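Local coordinates for CEP104 (Gallus gallus, PDB 5JO8), which is a centriolar protein whose TOG domain probably binds tubulin or microtubules, at residues Trp54-Tyr65 with Val99-Leu109; Ala155-Leu163 with Leu196-Met204. All blocks are in the same frame, centred on the assembly; numbering follows the deposited sequence.

In the fold
Both contacts join a helix to the helix two places further along the chain, in an all-helical TOG domain. From the N terminus, helix 54-69 comes first; the chain then runs back through helix 77-94 and returns as helix 100-121, where interaction 1 closes its loop of 33 residues. Helix 125-142 follows, and helix 148-163 opens interaction 2, which closes on helix 187-204 after the short helix 173-177. The two loops lie in series, neither nested nor crossed, with centres about 24 Å apart. Leu-107 touches Phe-157, so helix 100-121 also packs on helix 148-163, and the two contacts belong to one continuous row of helices.

Interaction 1 (Trp54-Tyr65 with Val99-Leu109); sequences WSYREDALLAVY and VSSVFQASLKL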
loop_
_atom_site.group_PDB
_atom_site.type_symbol
_atom_site.label_atom_id
_atom_site.label_comp_id
_atom_site.label_asym_id
_atom_site.label_seq_id
_atom_site.Cartn_x
_atom_site.Cartn_y
_atom_site.Cartn_z
ATOM N N TRP A 54 14.646 -2.498 -20.045
ATOM C CA TRP A 54 13.914 -3.170 -18.973
ATOM C C TRP A 54 14.626 -4.405 -18.411
ATOM O O TRP A 54 14.486 -4.711 -17.228
ATOM C CB TRP A 54 12.481 -3.521 -19.406
ATOM C CG TRP A 54 12.382 -4.606 -20.443
ATOM C CD1 TRP A 54 12.174 -4.440 -21.784
ATOM C CD2 TRP A 54 12.472 -6.017 -20.223
ATOM N NE1 TRP A 54 12.136 -5.661 -22.409
ATOM C CE2 TRP A 54 12.314 -6.646 -21.473
ATOM C CE3 TRP A 54 12.666 -6.816 -19.088
ATOM C CZ2 TRP A 54 12.352 -8.027 -21.622
ATOM C CZ3 TRP A 54 12.709 -8.188 -19.239
ATOM C CH2 TRP A 54 12.550 -8.781 -20.496
ATOM N N SER A 55 15.381 -5.120 -19.245
ATOM C CA SER A 55 16.080 -6.315 -18.777
ATOM C C SER A 55 17.200 -5.953 -17.810
ATOM O O SER A 55 17.487 -6.704 -16.872
ATOM C CB SER A 55 16.628 -7.129 -19.953
ATOM O OG SER A 55 17.518 -6.353 -20.736
ATOM N N TYR A 56 17.846 -4.814 -18.038
ATOM C CA TYR A 56 18.888 -4.353 -17.128
ATOM C C TYR A 56 18.267 -3.973 -15.788
ATOM O O TYR A 56 18.869 -4.192 -14.740
ATOM C CB TYR A 56 19.634 -3.154 -17.710
ATOM C CG TYR A 56 20.970 -3.500 -18.326
ATOM C CD1 TYR A 56 21.905 -4.261 -17.630
ATOM C CD2 TYR A 56 21.302 -3.066 -19.599
ATOM C CE1 TYR A 56 23.132 -4.580 -18.186
ATOM C CE2 TYR A 56 22.531 -3.388 -20.169
ATOM C CZ TYR A 56 23.440 -4.141 -19.457
ATOM O OH TYR A 56 24.660 -4.457 -20.011
ATOM N N ARG A 57 17.066 -3.394 -15.823
ATOM C CA ARG A 57 16.392 -3.002 -14.584
ATOM C C ARG A 57 15.992 -4.239 -13.792
ATOM O O ARG A 57 16.211 -4.305 -12.585
ATOM C CB ARG A 57 15.170 -2.119 -14.857
ATOM C CG ARG A 57 15.494 -0.841 -15.606
ATOM C CD ARG A 57 14.383 0.205 -15.481
ATOM N NE ARG A 57 13.093 -0.206 -16.048
ATOM C CZ ARG A 57 12.787 -0.153 -17.341
ATOM N NH1 ARG A 57 13.686 0.260 -18.230
ATOM N NH2 ARG A 57 11.579 -0.530 -17.748
ATOM N N GLU A 58 15.386 -5.215 -14.462
ATOM C CA GLU A 58 15.016 -6.455 -13.795
ATOM C C GLU A 58 16.248 -7.170 -13.244
ATOM O O GLU A 58 16.253 -7.616 -12.096
ATOM C CB GLU A 58 14.261 -7.392 -14.741
ATOM C CG GLU A 58 13.882 -8.691 -14.066
ATOM C CD GLU A 58 13.372 -9.736 -15.023
ATOM O OE1 GLU A 58 13.683 -9.648 -16.230
ATOM O OE2 GLU A 58 12.671 -10.657 -14.558
ATOM N N ASP A 59 17.294 -7.270 -14.062
ATOM C CA ASP A 59 18.533 -7.896 -13.624
ATOM C C ASP A 59 19.092 -7.200 -12.386
ATOM O O ASP A 59 19.547 -7.864 -11.456
ATOM C CB ASP A 59 19.577 -7.895 -14.740
ATOM C CG ASP A 59 19.308 -8.956 -15.788
ATOM O OD1 ASP A 59 18.364 -9.753 -15.603
ATOM O OD2 ASP A 59 20.047 -8.999 -16.792
ATOM N N ALA A 60 19.049 -5.870 -12.366
ATOM C CA ALA A 60 19.587 -5.139 -11.220
ATOM C C ALA A 60 18.828 -5.463 -9.936
ATOM O O ALA A 60 19.440 -5.682 -8.884
ATOM C CB ALA A 60 19.602 -3.640 -11.480
ATOM N N LEU A 61 17.503 -5.489 -10.015
ATOM C CA LEU A 61 16.695 -5.801 -8.842
ATOM C C LEU A 61 16.893 -7.241 -8.355
ATOM O O LEU A 61 16.931 -7.504 -7.148
ATOM C CB LEU A 61 15.218 -5.534 -9.145
ATOM C CG LEU A 61 14.941 -4.069 -9.502
ATOM C CD1 LEU A 61 13.557 -3.951 -10.133
ATOM C CD2 LEU A 61 15.075 -3.136 -8.297
ATOM N N LEU A 62 17.014 -8.176 -9.294
ATOM C CA LEU A 62 17.305 -9.560 -8.940
ATOM C C LEU A 62 18.706 -9.703 -8.348
ATOM O O LEU A 62 18.934 -10.557 -7.491
ATOM C CB LEU A 62 17.102 -10.474 -10.152
ATOM C CG LEU A 62 15.642 -10.501 -10.618
ATOM C CD1 LEU A 62 15.468 -11.399 -11.836
ATOM C CD2 LEU A 62 14.716 -10.928 -9.477
ATOM N N ALA A 63 19.638 -8.869 -8.794
ATOM C CA ALA A 63 20.987 -8.886 -8.220
ATOM C C ALA A 63 20.980 -8.361 -6.791
ATOM O O ALA A 63 21.729 -8.851 -5.941
ATOM C CB ALA A 63 21.965 -8.081 -9.068
ATOM N N VAL A 64 20.143 -7.361 -6.530
ATOM C CA VAL A 64 19.997 -6.827 -5.184
ATOM C C VAL A 64 19.393 -7.897 -4.294
ATOM O O VAL A 64 19.848 -8.089 -3.163
ATOM C CB VAL A 64 19.164 -5.536 -5.181
ATOM C CG1 VAL A 64 18.825 -5.105 -3.750
ATOM C CG2 VAL A 64 19.898 -4.437 -5.912
ATOM N N TYR A 65 18.390 -8.604 -4.807
ATOM C CA TYR A 65 17.790 -9.706 -4.076
ATOM C C TYR A 65 18.864 -10.725 -3.698
ATOM O O TYR A 65 18.967 -11.135 -2.545
ATOM C CB TYR A 65 16.699 -10.372 -4.930
ATOM C CG TYR A 65 16.237 -11.705 -4.387
ATOM C CD1 TYR A 65 16.918 -12.880 -4.711
ATOM C CD2 TYR A 65 15.141 -11.797 -3.538
ATOM C CE1 TYR A 65 16.526 -14.093 -4.209
ATOM C CE2 TYR A 65 14.737 -13.028 -3.030
ATOM C CZ TYR A 65 15.438 -14.167 -3.381
ATOM O OH TYR A 65 15.068 -15.391 -2.887
ATOM N N VAL A 99 6.922 -1.821 -16.875
ATOM C CA VAL A 99 7.178 -3.193 -17.306
ATOM C C VAL A 99 6.939 -4.200 -16.186
ATOM O O VAL A 99 7.552 -4.119 -15.121
ATOM C CB VAL A 99 8.583 -3.348 -17.918
ATOM C CG1 VAL A 99 8.852 -4.799 -18.261
ATOM C CG2 VAL A 99 8.730 -2.458 -19.137
ATOM N N SER A 100 6.059 -5.161 -16.436
ATOM C CA SER A 100 5.615 -6.094 -15.410
ATOM C C SER A 100 6.763 -6.883 -14.768
ATOM O O SER A 100 6.805 -7.034 -13.546
ATOM C CB SER A 100 4.542 -7.033 -15.985
ATOM O OG SER A 100 4.211 -8.081 -15.084
ATOM N N SER A 101 7.709 -7.359 -15.571
ATOM C CA SER A 101 8.801 -8.159 -15.013
ATOM C C SER A 101 9.624 -7.329 -14.032
ATOM O O SER A 101 10.084 -7.844 -13.008
ATOM C CB SER A 101 9.696 -8.749 -16.109
ATOM O OG SER A 101 10.398 -7.730 -16.788
ATOM N N VAL A 102 9.789 -6.045 -14.329
ATOM C CA VAL A 102 10.545 -5.160 -13.428
ATOM C C VAL A 102 9.748 -4.910 -12.151
ATOM O O VAL A 102 10.285 -4.982 -11.041
ATOM C CB VAL A 102 10.924 -3.842 -14.106
ATOM C CG1 VAL A 102 11.730 -2.967 -13.154
ATOM C CG2 VAL A 102 11.713 -4.109 -15.382
ATOM N N PHE A 103 8.467 -4.601 -12.308
ATOM C CA PHE A 103 7.578 -4.386 -11.172
ATOM C C PHE A 103 7.559 -5.630 -10.270
ATOM O O PHE A 103 7.674 -5.523 -9.042
ATOM C CB PHE A 103 6.166 -4.051 -11.686
ATOM C CG PHE A 103 5.153 -3.816 -10.603
ATOM C CD1 PHE A 103 5.200 -2.675 -9.817
ATOM C CD2 PHE A 103 4.124 -4.725 -10.396
ATOM C CE1 PHE A 103 4.261 -2.456 -8.822
ATOM C CE2 PHE A 103 3.183 -4.507 -9.398
ATOM C CZ PHE A 103 3.243 -3.372 -8.619
ATOM N N GLN A 104 7.434 -6.808 -10.875
ATOM C CA GLN A 104 7.400 -8.048 -10.113
ATOM C C GLN A 104 8.712 -8.298 -9.367
ATOM O O GLN A 104 8.702 -8.792 -8.239
ATOM C CB GLN A 104 7.060 -9.238 -11.018
ATOM C CG GLN A 104 5.608 -9.251 -11.486
ATOM C CD GLN A 104 4.622 -9.477 -10.354
ATOM O OE1 GLN A 104 4.937 -10.129 -9.359
ATOM N NE2 GLN A 104 3.425 -8.932 -10.500
ATOM N N ALA A 105 9.840 -7.970 -9.987
ATOM C CA ALA A 105 11.120 -8.152 -9.313
ATOM C C ALA A 105 11.159 -7.229 -8.103
ATOM O O ALA A 105 11.695 -7.609 -7.058
ATOM C CB ALA A 105 12.283 -7.882 -10.254
ATOM N N SER A 106 10.572 -6.038 -8.214
ATOM C CA SER A 106 10.575 -5.118 -7.077
ATOM C C SER A 106 9.727 -5.663 -5.930
ATOM O O SER A 106 10.093 -5.527 -4.755
ATOM C CB SER A 106 10.133 -3.710 -7.476
ATOM O OG SER A 106 8.724 -3.596 -7.527
ATOM N N LEU A 107 8.603 -6.294 -6.256
ATOM C CA LEU A 107 7.752 -6.890 -5.233
ATOM C C LEU A 107 8.438 -8.078 -4.570
ATOM O O LEU A 107 8.322 -8.259 -3.357
ATOM C CB LEU A 107 6.424 -7.360 -5.824
ATOM C CG LEU A 107 5.540 -6.303 -6.474
ATOM C CD1 LEU A 107 4.219 -6.938 -6.909
ATOM C CD2 LEU A 107 5.286 -5.130 -5.546
ATOM N N LYS A 108 9.126 -8.895 -5.365
ATOM C CA LYS A 108 9.862 -10.038 -4.845
ATOM C C LYS A 108 10.903 -9.548 -3.841
ATOM O O LYS A 108 11.066 -10.116 -2.766
ATOM C CB LYS A 108 10.555 -10.784 -5.990
ATOM C CG LYS A 108 11.413 -11.957 -5.570
ATOM C CD LYS A 108 12.180 -12.483 -6.777
ATOM C CE LYS A 108 13.275 -13.465 -6.391
ATOM N NZ LYS A 108 12.751 -14.793 -5.950
ATOM N N LEU A 109 11.602 -8.484 -4.206
ATOM C CA LEU A 109 12.648 -7.936 -3.363
ATOM C C LEU A 109 12.045 -7.356 -2.087
ATOM O O LEU A 109 12.540 -7.626 -0.991
ATOM C CB LEU A 109 13.406 -6.859 -4.136
ATOM C CG LEU A 109 14.471 -6.056 -3.396
ATOM C CD1 LEU A 109 15.461 -6.980 -2.679
ATOM C CD2 LEU A 109 15.173 -5.148 -4.398
HETATM O O HOH W 1 10.511 -10.455 -12.686
#
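The carbonyl oxygen of Ser-101 is gripped by two donors: the amide of Ala-105, one turn on, and a water whose oxygen lies 2.7 Å from Ser-101 O. That water also donates to Glu-58 OE2, so it carries the link between the helices that the extended glutamate does not make directly. On the N-terminal side, Ser-101 OG comes to 3.4 Å from Trp-54 CE3, and equally close to CZ3, without a hydrogen bond, and Val-99 meets Trp-54 CB.

The apolar centre interlocks as knobs into holes. Leu-61 sits among Val-102, Ala-105, Ser-106 and Leu-109, its CD1 3.7 Å from Val-102 CG1; Val-102 in turn sits among Trp-54, Arg-57, Glu-58 and Leu-61. A branched valine fills its hole with both methyls, while the small Ala-105 lets Leu-61 CB come to 3.9 Å from Ala-105 CB. Leu-109 CD2 reaches Val-64 CG1 at 3.7 Å. Arg-57 lays its CB on Val-102, but its charge is answered by a salt bridge to Asp-97.

Lys-108, extended through chi3 (168°), carries CE over the centre of the Tyr-65 ring, 3.6 Å from its centroid, in a CH-pi contact. The bend at chi4 (73°) then swings NZ over the same face toward CZ and OH, off the normal and 4.2 Å from the Tyr-65 centroid, a cation-pi interaction. A long aliphatic chain ending in a charge suits this exposed margin.

The helix axes run nearly parallel, 11° apart and 8.7 Å at closest approach, with helix 77-94 packed behind Leu-61, Val-64 and Leu-109: the layered helical array of a HEAT-like TOG domain.

Interaction 2 (Ala155-Leu163 with Leu196-Met204); sequences AKFIQEMAL and LVECLLKEM
Leucine methyl groups form the apolar centre of the contact between Ala-155-Leu-163 and Leu-196-Met-204. Leu-200 is central: its CD1 rests 3.9 Å from Ala-162 CB, while its CD2 touches Leu-163 CD1 and the aliphatic CG of Gln-159, each at 3.7 Å. An alanine at 162 leaves room for that leucine to reach in. Toward the start of the segments Leu-196 lies against Ala-155 and meets the tip of Ile-158, CD1 to CD1 at 4.2 Å. Toward their ends Leu-163 CD2 packs on Met-204 CG at 3.6 Å, and the flexible methionine bends at its last torsion, bringing CE to the same methyl. Helix 173-177 backs this layer, with Val-173 on Ile-158 and Ala-162 and Leu-177 on Leu-200.

Polar groups gather along one margin. Gln-159, with CG opposite the backbone N (chi1 -167°) and the chain stretched beyond it, carries its amide past Leu-200 and sets OE1 3.1 Å from Cys-199 SG, a close polar contact not taken as a hydrogen bond. The Glu-203 carboxylate stands beyond, its plane turned 85° from that amide. Its extended side chain brings OE2 to 3.3 Å from Leu-163 CD1 at the rim, where the charged group can stay solvated.

The axes of the short segments come no nearer than 10.8 Å and are inclined by 28°, a spacing that the long side chains bridge. With neither a hydrogen bond nor a salt bridge joining the two segments, cohesion here must come mainly from van der Waals contact and the burial of apolar surface, with the polar ends lying along its margin.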
loop_
_atom_site.group_PDB
_atom_site.type_symbol
_atom_site.label_atom_id
_atom_site.label_comp_id
_atom_site.label_asym_id
_atom_site.label_seq_id
_atom_site.Cartn_x
_atom_site.Cartn_y
_atom_site.Cartn_z
ATOM N N ALA A 155 -3.193 -4.370 -5.754
ATOM C CA ALA A 155 -4.070 -4.423 -4.595
ATOM C C ALA A 155 -3.884 -5.723 -3.823
ATOM O O ALA A 155 -3.893 -5.718 -2.590
ATOM C CB ALA A 155 -5.531 -4.254 -5.019
ATOM N N LYS A 156 -3.682 -6.826 -4.533
ATOM C CA LYS A 156 -3.474 -8.119 -3.891
ATOM C C LYS A 156 -2.175 -8.113 -3.103
ATOM O O LYS A 156 -2.105 -8.678 -2.012
ATOM C CB LYS A 156 -3.450 -9.263 -4.908
ATOM C CG LYS A 156 -4.823 -9.682 -5.434
ATOM C CD LYS A 156 -4.717 -10.954 -6.272
ATOM C CE LYS A 156 -6.093 -11.415 -6.740
ATOM N NZ LYS A 156 -6.004 -12.628 -7.595
ATOM N N PHE A 157 -1.145 -7.482 -3.655
ATOM C CA PHE A 157 0.115 -7.378 -2.921
ATOM C C PHE A 157 -0.076 -6.581 -1.638
ATOM O O PHE A 157 0.447 -6.969 -0.588
ATOM C CB PHE A 157 1.222 -6.736 -3.757
ATOM C CG PHE A 157 2.566 -6.754 -3.072
ATOM C CD1 PHE A 157 3.373 -7.879 -3.140
ATOM C CD2 PHE A 157 3.011 -5.653 -2.366
ATOM C CE1 PHE A 157 4.609 -7.906 -2.491
ATOM C CE2 PHE A 157 4.254 -5.680 -1.727
ATOM C CZ PHE A 157 5.044 -6.799 -1.802
ATOM N N ILE A 158 -0.816 -5.475 -1.715
ATOM C CA ILE A 158 -1.087 -4.669 -0.525
ATOM C C ILE A 158 -1.849 -5.486 0.507
ATOM O O ILE A 158 -1.536 -5.449 1.699
ATOM C CB ILE A 158 -1.798 -3.347 -0.862
ATOM C CG1 ILE A 158 -0.862 -2.396 -1.606
ATOM C CG2 ILE A 158 -2.310 -2.682 0.416
ATOM C CD1 ILE A 158 -1.594 -1.283 -2.334
ATOM N N GLN A 159 -2.852 -6.220 0.039
ATOM C CA GLN A 159 -3.647 -7.084 0.897
ATOM C C GLN A 159 -2.759 -8.106 1.622
ATOM O O GLN A 159 -2.870 -8.280 2.845
ATOM C CB GLN A 159 -4.739 -7.761 0.055
ATOM C CG GLN A 159 -5.835 -8.462 0.827
ATOM C CD GLN A 159 -6.760 -9.254 -0.095
ATOM O OE1 GLN A 159 -7.498 -10.130 0.352
ATOM N NE2 GLN A 159 -6.717 -8.944 -1.385
ATOM N N GLU A 160 -1.848 -8.743 0.884
ATOM C CA GLU A 160 -0.965 -9.757 1.449
ATOM C C GLU A 160 0.022 -9.116 2.425
ATOM O O GLU A 160 0.267 -9.654 3.509
ATOM C CB GLU A 160 -0.222 -10.529 0.344
ATOM C CG GLU A 160 -1.133 -11.407 -0.520
ATOM C CD GLU A 160 -0.370 -12.268 -1.507
ATOM O OE1 GLU A 160 -0.652 -12.161 -2.722
ATOM O OE2 GLU A 160 0.499 -13.058 -1.073
ATOM N N MET A 161 0.570 -7.962 2.051
ATOM C CA MET A 161 1.526 -7.277 2.913
ATOM C C MET A 161 0.899 -6.885 4.247
ATOM O O MET A 161 1.544 -6.986 5.288
ATOM C CB MET A 161 2.134 -6.060 2.214
ATOM C CG MET A 161 3.155 -5.313 3.079
ATOM S SD MET A 161 4.101 -4.102 2.144
ATOM C CE MET A 161 2.826 -2.944 1.633
ATOM N N ALA A 162 -0.359 -6.458 4.222
ATOM C CA ALA A 162 -1.069 -6.074 5.443
ATOM C C ALA A 162 -1.184 -7.221 6.449
ATOM O O ALA A 162 -1.231 -6.993 7.668
ATOM C CB ALA A 162 -2.471 -5.539 5.092
ATOM N N LEU A 163 -1.207 -8.448 5.944
ATOM C CA LEU A 163 -1.445 -9.612 6.784
ATOM C C LEU A 163 -0.183 -10.423 7.139
ATOM O O LEU A 163 -0.244 -11.361 7.944
ATOM C CB LEU A 163 -2.548 -10.472 6.148
ATOM C CG LEU A 163 -3.844 -9.635 6.104
ATOM C CD1 LEU A 163 -4.763 -9.972 4.949
ATOM C CD2 LEU A 163 -4.582 -9.757 7.426
ATOM N N LEU A 196 -10.163 -2.096 -1.150
ATOM C CA LEU A 196 -9.117 -2.528 -0.215
ATOM C C LEU A 196 -9.569 -2.425 1.235
ATOM O O LEU A 196 -9.373 -3.353 2.024
ATOM C CB LEU A 196 -7.829 -1.726 -0.415
ATOM C CG LEU A 196 -6.893 -2.316 -1.471
ATOM C CD1 LEU A 196 -5.805 -1.326 -1.849
ATOM C CD2 LEU A 196 -6.280 -3.607 -0.958
ATOM N N VAL A 197 -10.181 -1.298 1.583
ATOM C CA VAL A 197 -10.711 -1.115 2.925
ATOM C C VAL A 197 -11.778 -2.174 3.195
ATOM O O VAL A 197 -11.736 -2.846 4.226
ATOM C CB VAL A 197 -11.275 0.316 3.136
ATOM C CG1 VAL A 197 -11.993 0.418 4.479
ATOM C CG2 VAL A 197 -10.151 1.352 3.054
ATOM N N GLU A 198 -12.725 -2.338 2.270
ATOM C CA GLU A 198 -13.814 -3.274 2.493
ATOM C C GLU A 198 -13.266 -4.671 2.723
ATOM O O GLU A 198 -13.703 -5.384 3.631
ATOM C CB GLU A 198 -14.758 -3.303 1.295
ATOM C CG GLU A 198 -15.940 -4.242 1.483
ATOM C CD GLU A 198 -16.754 -4.433 0.225
ATOM O OE1 GLU A 198 -17.953 -4.746 0.359
ATOM O OE2 GLU A 198 -16.201 -4.289 -0.890
ATOM N N CYS A 199 -12.303 -5.049 1.894
ATOM C CA CYS A 199 -11.733 -6.384 1.934
ATOM C C CYS A 199 -10.943 -6.617 3.219
ATOM O O CYS A 199 -11.165 -7.601 3.933
ATOM C CB CYS A 199 -10.836 -6.588 0.713
ATOM S SG CYS A 199 -9.877 -8.112 0.712
ATOM N N LEU A 200 -10.029 -5.706 3.523
ATOM C CA LEU A 200 -9.191 -5.873 4.705
ATOM C C LEU A 200 -9.971 -5.718 6.010
ATOM O O LEU A 200 -9.667 -6.383 7.001
ATOM C CB LEU A 200 -7.969 -4.949 4.652
ATOM C CG LEU A 200 -6.914 -5.423 3.645
ATOM C CD1 LEU A 200 -5.841 -4.374 3.446
ATOM C CD2 LEU A 200 -6.309 -6.737 4.104
ATOM N N LEU A 201 -10.983 -4.859 6.011
ATOM C CA LEU A 201 -11.828 -4.704 7.191
ATOM C C LEU A 201 -12.552 -6.013 7.523
ATOM O O LEU A 201 -12.579 -6.438 8.678
ATOM C CB LEU A 201 -12.830 -3.576 6.977
ATOM C CG LEU A 201 -13.742 -3.211 8.143
ATOM C CD1 LEU A 201 -12.918 -2.946 9.397
ATOM C CD2 LEU A 201 -14.567 -1.992 7.761
ATOM N N LYS A 202 -13.127 -6.658 6.514
ATOM C CA LYS A 202 -13.799 -7.936 6.724
ATOM C C LYS A 202 -12.857 -8.955 7.347
ATOM O O LYS A 202 -13.203 -9.625 8.320
ATOM C CB LYS A 202 -14.308 -8.505 5.403
ATOM C CG LYS A 202 -15.491 -7.803 4.797
ATOM C CD LYS A 202 -15.927 -8.555 3.550
ATOM C CE LYS A 202 -16.904 -7.751 2.729
ATOM N NZ LYS A 202 -17.269 -8.469 1.478
ATOM N N GLU A 203 -11.662 -9.057 6.773
ATOM C CA GLU A 203 -10.672 -10.043 7.183
ATOM C C GLU A 203 -10.041 -9.747 8.550
ATOM O O GLU A 203 -9.779 -10.667 9.328
ATOM C CB GLU A 203 -9.576 -10.132 6.125
ATOM C CG GLU A 203 -8.695 -11.347 6.257
ATOM C CD GLU A 203 -7.884 -11.601 5.008
ATOM O OE1 GLU A 203 -8.184 -10.981 3.966
ATOM O OE2 GLU A 203 -6.945 -12.424 5.069
ATOM N N MET A 204 -9.800 -8.472 8.846
ATOM C CA MET A 204 -8.998 -8.116 10.012
ATOM C C MET A 204 -9.814 -7.623 11.202
ATOM O O MET A 204 -9.371 -7.727 12.344
ATOM C CB MET A 204 -7.964 -7.054 9.634
ATOM C CG MET A 204 -7.126 -7.410 8.416
ATOM S SD MET A 204 -5.882 -6.157 8.041
ATOM C CE MET A 204 -4.711 -6.466 9.354
#